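Local coordinates for protein Tube (Drosophila melanogaster, PDB 1D2Z) that recruits the kinase Pelle to the plasma membrane through its death domain, activating it in the Toll pathway that sets embryonic dorsoventral polarity, at residues L22-M36 against Q85-T97. Sequence-based numbering, arbitrary orientation.
Sequences LAKILDENSCWRKLM and QSKSQMMIDEWKT
Asp27 grips Ser86 and Ser88, tying the end of helix 16-27 to the start of helix 87-96 in the death-domain bundle. Residues 22-27 cross helix 87-96 at 120° between their N-to-C directions, while residues 31-36 run nearly parallel to it (23°). Packing is tightest around Ser88, a small knob among Ala23, Leu26, Asp27 and Trp32; the short side chain of Ala23 lets the backbones close to 4.9 Å between the CA atoms of Ala23 and Ser88. Flexible Met91 bends at chi2 (-85°) and chi3, bringing CE 3.7 Å from Leu35 CD2 while its CG lies 3.6 Å from Met36 SD. Lys87 CB lies over the rim of one face of the Trp32 indole, and Arg33 CG over the centre of the other.

Toward solvent the contact turns looser. Lys87 and Arg33 converge on the carboxylate of Asp75 in helix 68-80. Lys24 salt-bridges Asp27 OD2, and a water accepts from Lys87 N and donates to Gln85 O and, weakly, to Asp27 OD1.

At the buried end, Ser86, the N-cap, accepts from Gln89 N and donates to the syn lone pair of Asp27 OD2 (2.7 Å from Ser86 OG). Asp27 OD1 takes Ser88 N on its syn lone pair at 2.9 Å and Ser88 OG from above the carboxylate plane.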
loop_
_atom_site.group_PDB
_atom_site.type_symbol
_atom_site.label_atom_id
_atom_site.label_comp_id
_atom_site.label_asym_id
_atom_site.label_seq_id
_atom_site.Cartn_x
_atom_site.Cartn_y
_atom_site.Cartn_z
ATOM N N LEU B 22 8.698 7.675 2.388
ATOM C CA LEU B 22 7.865 7.078 1.346
ATOM C C LEU B 22 8.465 5.727 0.940
ATOM O O LEU B 22 7.744 4.741 0.771
ATOM C CB LEU B 22 7.802 7.995 0.119
ATOM C CG LEU B 22 7.189 7.407 -1.161
ATOM C CD1 LEU B 22 5.710 7.073 -0.955
ATOM C CD2 LEU B 22 7.348 8.395 -2.290
ATOM N N ALA B 23 9.788 5.697 0.787
ATOM C CA ALA B 23 10.507 4.483 0.393
ATOM C C ALA B 23 10.247 3.308 1.332
ATOM O O ALA B 23 9.977 2.194 0.874
ATOM C CB ALA B 23 12.010 4.759 0.295
ATOM N N LYS B 24 10.316 3.554 2.639
ATOM C CA LYS B 24 10.083 2.492 3.618
ATOM C C LYS B 24 8.681 1.901 3.495
ATOM O O LYS B 24 8.470 0.708 3.727
ATOM C CB LYS B 24 10.339 2.988 5.044
ATOM C CG LYS B 24 11.806 3.327 5.316
ATOM C CD LYS B 24 12.750 2.246 4.754
ATOM C CE LYS B 24 12.574 0.893 5.439
ATOM N NZ LYS B 24 13.253 -0.192 4.662
ATOM N N ILE B 25 7.730 2.740 3.104
ATOM C CA ILE B 25 6.356 2.294 2.912
ATOM C C ILE B 25 6.316 1.370 1.691
ATOM O O ILE B 25 5.770 0.266 1.752
ATOM C CB ILE B 25 5.417 3.503 2.715
ATOM C CG1 ILE B 25 5.434 4.369 3.981
ATOM C CG2 ILE B 25 3.996 3.034 2.385
ATOM C CD1 ILE B 25 4.585 5.602 3.897
ATOM N N LEU B 26 6.952 1.802 0.606
ATOM C CA LEU B 26 6.993 1.020 -0.628
ATOM C C LEU B 26 7.844 -0.243 -0.517
ATOM O O LEU B 26 7.700 -1.156 -1.331
ATOM C CB LEU B 26 7.482 1.883 -1.797
ATOM C CG LEU B 26 6.520 2.967 -2.293
ATOM C CD1 LEU B 26 7.232 3.907 -3.262
ATOM C CD2 LEU B 26 5.307 2.320 -2.952
ATOM N N ASP B 27 8.750 -0.283 0.462
ATOM C CA ASP B 27 9.593 -1.461 0.661
ATOM C C ASP B 27 8.758 -2.638 1.150
ATOM O O ASP B 27 9.071 -3.789 0.854
ATOM C CB ASP B 27 10.721 -1.187 1.662
ATOM C CG ASP B 27 11.878 -0.421 1.050
ATOM O OD1 ASP B 27 12.115 -0.563 -0.169
ATOM O OD2 ASP B 27 12.557 0.316 1.792
ATOM N N GLU B 28 7.699 -2.347 1.903
ATOM C CA GLU B 28 6.823 -3.396 2.416
ATOM C C GLU B 28 6.139 -4.142 1.276
ATOM O O GLU B 28 5.625 -3.530 0.338
ATOM C CB GLU B 28 5.766 -2.812 3.355
ATOM C CG GLU B 28 6.328 -2.271 4.660
ATOM C CD GLU B 28 5.249 -1.921 5.674
ATOM O OE1 GLU B 28 4.208 -2.622 5.730
ATOM O OE2 GLU B 28 5.454 -0.948 6.429
ATOM N N ASN B 29 6.182 -5.470 1.349
ATOM C CA ASN B 29 5.572 -6.344 0.349
ATOM C C ASN B 29 6.132 -6.067 -1.053
ATOM O O ASN B 29 5.481 -6.339 -2.064
ATOM C CB ASN B 29 4.039 -6.204 0.387
ATOM C CG ASN B 29 3.452 -6.494 1.775
ATOM O OD1 ASN B 29 3.691 -7.559 2.351
ATOM N ND2 ASN B 29 2.683 -5.542 2.316
ATOM N N SER B 30 7.344 -5.515 -1.092
ATOM C CA SER B 30 8.033 -5.189 -2.340
ATOM C C SER B 30 7.149 -4.386 -3.303
ATOM O O SER B 30 7.219 -4.572 -4.517
ATOM C CB SER B 30 8.507 -6.486 -3.015
ATOM O OG SER B 30 9.251 -7.291 -2.111
ATOM N N CYS B 31 6.337 -3.483 -2.760
ATOM C CA CYS B 31 5.438 -2.677 -3.582
ATOM C C CYS B 31 6.114 -1.757 -4.592
ATOM O O CYS B 31 5.483 -1.336 -5.560
ATOM C CB CYS B 31 4.471 -1.878 -2.707
ATOM S SG CYS B 31 3.169 -2.890 -1.975
ATOM N N TRP B 32 7.395 -1.462 -4.380
ATOM C CA TRP B 32 8.129 -0.604 -5.309
ATOM C C TRP B 32 8.124 -1.232 -6.702
ATOM O O TRP B 32 8.103 -0.523 -7.710
ATOM C CB TRP B 32 9.568 -0.370 -4.833
ATOM C CG TRP B 32 10.389 -1.614 -4.700
ATOM C CD1 TRP B 32 10.494 -2.410 -3.601
ATOM C CD2 TRP B 32 11.235 -2.197 -5.700
ATOM N NE1 TRP B 32 11.352 -3.451 -3.849
ATOM C CE2 TRP B 32 11.824 -3.344 -5.129
ATOM C CE3 TRP B 32 11.553 -1.860 -7.022
ATOM C CZ2 TRP B 32 12.721 -4.161 -5.831
ATOM C CZ3 TRP B 32 12.446 -2.672 -7.724
ATOM C CH2 TRP B 32 13.018 -3.810 -7.123
ATOM N N ARG B 33 8.121 -2.566 -6.748
ATOM C CA ARG B 33 8.097 -3.283 -8.021
ATOM C C ARG B 33 6.806 -3.000 -8.779
ATOM O O ARG B 33 6.820 -2.796 -9.993
ATOM C CB ARG B 33 8.250 -4.796 -7.814
ATOM C CG ARG B 33 9.569 -5.212 -7.205
ATOM C CD ARG B 33 9.817 -6.705 -7.374
ATOM N NE ARG B 33 10.984 -7.132 -6.610
ATOM C CZ ARG B 33 10.950 -8.035 -5.635
ATOM N NH1 ARG B 33 9.807 -8.626 -5.307
ATOM N NH2 ARG B 33 12.051 -8.304 -4.943
ATOM N N LYS B 34 5.690 -2.970 -8.055
ATOM C CA LYS B 34 4.392 -2.713 -8.665
ATOM C C LYS B 34 4.331 -1.310 -9.263
ATOM O O LYS B 34 3.812 -1.118 -10.364
ATOM C CB LYS B 34 3.276 -2.904 -7.642
ATOM C CG LYS B 34 3.256 -4.287 -7.009
ATOM C CD LYS B 34 2.114 -4.413 -6.016
ATOM C CE LYS B 34 2.161 -5.743 -5.301
ATOM N NZ LYS B 34 0.959 -5.949 -4.453
ATOM N N LEU B 35 4.849 -0.327 -8.532
ATOM C CA LEU B 35 4.863 1.051 -9.016
ATOM C C LEU B 35 5.787 1.179 -10.230
ATOM O O LEU B 35 5.387 1.700 -11.271
ATOM C CB LEU B 35 5.331 2.008 -7.910
ATOM C CG LEU B 35 5.680 3.453 -8.304
ATOM C CD1 LEU B 35 4.467 4.177 -8.873
ATOM C CD2 LEU B 35 6.220 4.196 -7.092
ATOM N N MET B 36 7.007 0.667 -10.095
ATOM C CA MET B 36 8.002 0.754 -11.161
ATOM C C MET B 36 7.536 0.148 -12.472
ATOM O O MET B 36 7.783 0.706 -13.543
ATOM C CB MET B 36 9.315 0.103 -10.729
ATOM C CG MET B 36 10.469 0.317 -11.703
ATOM S SD MET B 36 12.047 -0.197 -11.020
ATOM C CE MET B 36 13.149 0.205 -12.392
ATOM N N GLN B 85 18.832 -2.651 3.361
ATOM C CA GLN B 85 18.959 -1.686 2.266
ATOM C C GLN B 85 17.621 -1.496 1.552
ATOM O O GLN B 85 17.023 -2.458 1.073
ATOM C CB GLN B 85 20.016 -2.142 1.259
ATOM C CG GLN B 85 20.486 -1.045 0.302
ATOM C CD GLN B 85 21.345 0.013 0.985
ATOM O OE1 GLN B 85 21.265 1.200 0.659
ATOM N NE2 GLN B 85 22.179 -0.414 1.927
ATOM N N SER B 86 17.175 -0.245 1.466
ATOM C CA SER B 86 15.908 0.089 0.823
ATOM C C SER B 86 15.926 0.042 -0.706
ATOM O O SER B 86 16.529 0.892 -1.357
ATOM C CB SER B 86 15.434 1.470 1.285
ATOM O OG SER B 86 14.301 1.897 0.537
ATOM N N LYS B 87 15.233 -0.942 -1.274
ATOM C CA LYS B 87 15.158 -1.075 -2.728
ATOM C C LYS B 87 14.301 0.034 -3.352
ATOM O O LYS B 87 14.559 0.459 -4.479
ATOM C CB LYS B 87 14.624 -2.456 -3.111
ATOM C CG LYS B 87 15.558 -3.603 -2.712
ATOM C CD LYS B 87 15.006 -4.968 -3.116
ATOM C CE LYS B 87 16.016 -6.073 -2.821
ATOM N NZ LYS B 87 15.531 -7.427 -3.219
ATOM N N SER B 88 13.293 0.501 -2.609
ATOM C CA SER B 88 12.409 1.576 -3.073
ATOM C C SER B 88 13.209 2.863 -3.225
ATOM O O SER B 88 12.975 3.640 -4.145
ATOM C CB SER B 88 11.263 1.818 -2.082
ATOM O OG SER B 88 10.394 0.699 -1.987
ATOM N N GLN B 89 14.131 3.091 -2.294
ATOM C CA GLN B 89 14.984 4.277 -2.317
ATOM C C GLN B 89 15.814 4.268 -3.602
ATOM O O GLN B 89 15.898 5.276 -4.309
ATOM C CB GLN B 89 15.895 4.280 -1.091
ATOM C CG GLN B 89 16.822 5.477 -0.968
ATOM C CD GLN B 89 17.500 5.530 0.388
ATOM O OE1 GLN B 89 17.324 6.486 1.144
ATOM N NE2 GLN B 89 18.269 4.495 0.708
ATOM N N MET B 90 16.393 3.112 -3.921
ATOM C CA MET B 90 17.191 2.980 -5.136
ATOM C C MET B 90 16.317 3.164 -6.369
ATOM O O MET B 90 16.738 3.780 -7.347
ATOM C CB MET B 90 17.895 1.625 -5.184
ATOM C CG MET B 90 19.023 1.488 -4.175
ATOM S SD MET B 90 19.804 -0.135 -4.220
ATOM C CE MET B 90 19.967 -0.360 -5.954
ATOM N N MET B 91 15.090 2.647 -6.307
ATOM C CA MET B 91 14.155 2.769 -7.421
ATOM C C MET B 91 13.837 4.240 -7.694
ATOM O O MET B 91 13.868 4.685 -8.837
ATOM C CB MET B 91 12.864 1.995 -7.121
ATOM C CG MET B 91 11.799 2.079 -8.206
ATOM S SD MET B 91 10.748 3.546 -8.089
ATOM C CE MET B 91 9.699 3.076 -6.751
ATOM N N ILE B 92 13.545 4.986 -6.634
ATOM C CA ILE B 92 13.221 6.400 -6.768
ATOM C C ILE B 92 14.438 7.222 -7.205
ATOM O O ILE B 92 14.303 8.100 -8.048
ATOM C CB ILE B 92 12.573 6.948 -5.465
ATOM C CG1 ILE B 92 11.242 6.222 -5.226
ATOM C CG2 ILE B 92 12.333 8.455 -5.568
ATOM C CD1 ILE B 92 10.615 6.472 -3.883
ATOM N N ASP B 93 15.626 6.896 -6.684
ATOM C CA ASP B 93 16.852 7.610 -7.065
ATOM C C ASP B 93 17.056 7.535 -8.577
ATOM O O ASP B 93 17.473 8.503 -9.211
ATOM C CB ASP B 93 18.086 7.020 -6.368
ATOM C CG ASP B 93 18.155 7.357 -4.894
ATOM O OD1 ASP B 93 17.569 8.371 -4.463
ATOM O OD2 ASP B 93 18.815 6.601 -4.156
ATOM N N GLU B 94 16.759 6.370 -9.143
ATOM C CA GLU B 94 16.886 6.153 -10.575
ATOM C C GLU B 94 15.780 6.886 -11.341
ATOM O O GLU B 94 16.042 7.552 -12.339
ATOM C CB GLU B 94 16.823 4.650 -10.875
ATOM C CG GLU B 94 16.910 4.278 -12.353
ATOM C CD GLU B 94 18.283 4.540 -12.957
ATOM O OE1 GLU B 94 19.305 4.249 -12.294
ATOM O OE2 GLU B 94 18.335 5.027 -14.106
ATOM N N TRP B 95 14.547 6.779 -10.848
ATOM C CA TRP B 95 13.394 7.402 -11.497
ATOM C C TRP B 95 13.385 8.933 -11.451
ATOM O O TRP B 95 13.143 9.577 -12.468
ATOM C CB TRP B 95 12.093 6.846 -10.899
ATOM C CG TRP B 95 10.835 7.257 -11.630
ATOM C CD1 TRP B 95 10.712 7.543 -12.962
ATOM C CD2 TRP B 95 9.533 7.450 -11.055
ATOM N NE1 TRP B 95 9.415 7.912 -13.249
ATOM C CE2 TRP B 95 8.672 7.863 -12.099
ATOM C CE3 TRP B 95 9.011 7.318 -9.759
ATOM C CZ2 TRP B 95 7.316 8.150 -11.885
ATOM C CZ3 TRP B 95 7.665 7.603 -9.545
ATOM C CH2 TRP B 95 6.832 8.015 -10.606
ATOM N N LYS B 96 13.673 9.504 -10.282
ATOM C CA LYS B 96 13.669 10.958 -10.085
ATOM C C LYS B 96 14.574 11.760 -11.023
ATOM O O LYS B 96 14.278 12.915 -11.335
ATOM C CB LYS B 96 14.024 11.296 -8.634
ATOM C CG LYS B 96 15.498 11.096 -8.300
ATOM C CD LYS B 96 15.794 11.291 -6.835
ATOM C CE LYS B 96 17.292 11.186 -6.586
ATOM N NZ LYS B 96 17.598 11.180 -5.138
ATOM N N THR B 97 15.677 11.155 -11.454
ATOM C CA THR B 97 16.626 11.825 -12.344
ATOM C C THR B 97 16.421 11.426 -13.797
ATOM O O THR B 97 17.096 11.943 -14.688
ATOM C CB THR B 97 18.093 11.486 -11.969
ATOM O OG1 THR B 97 18.340 10.095 -12.205
ATOM C CG2 THR B 97 18.368 11.801 -10.506
HETATM O O HOH W 1 13.966 -2.941 0.264
#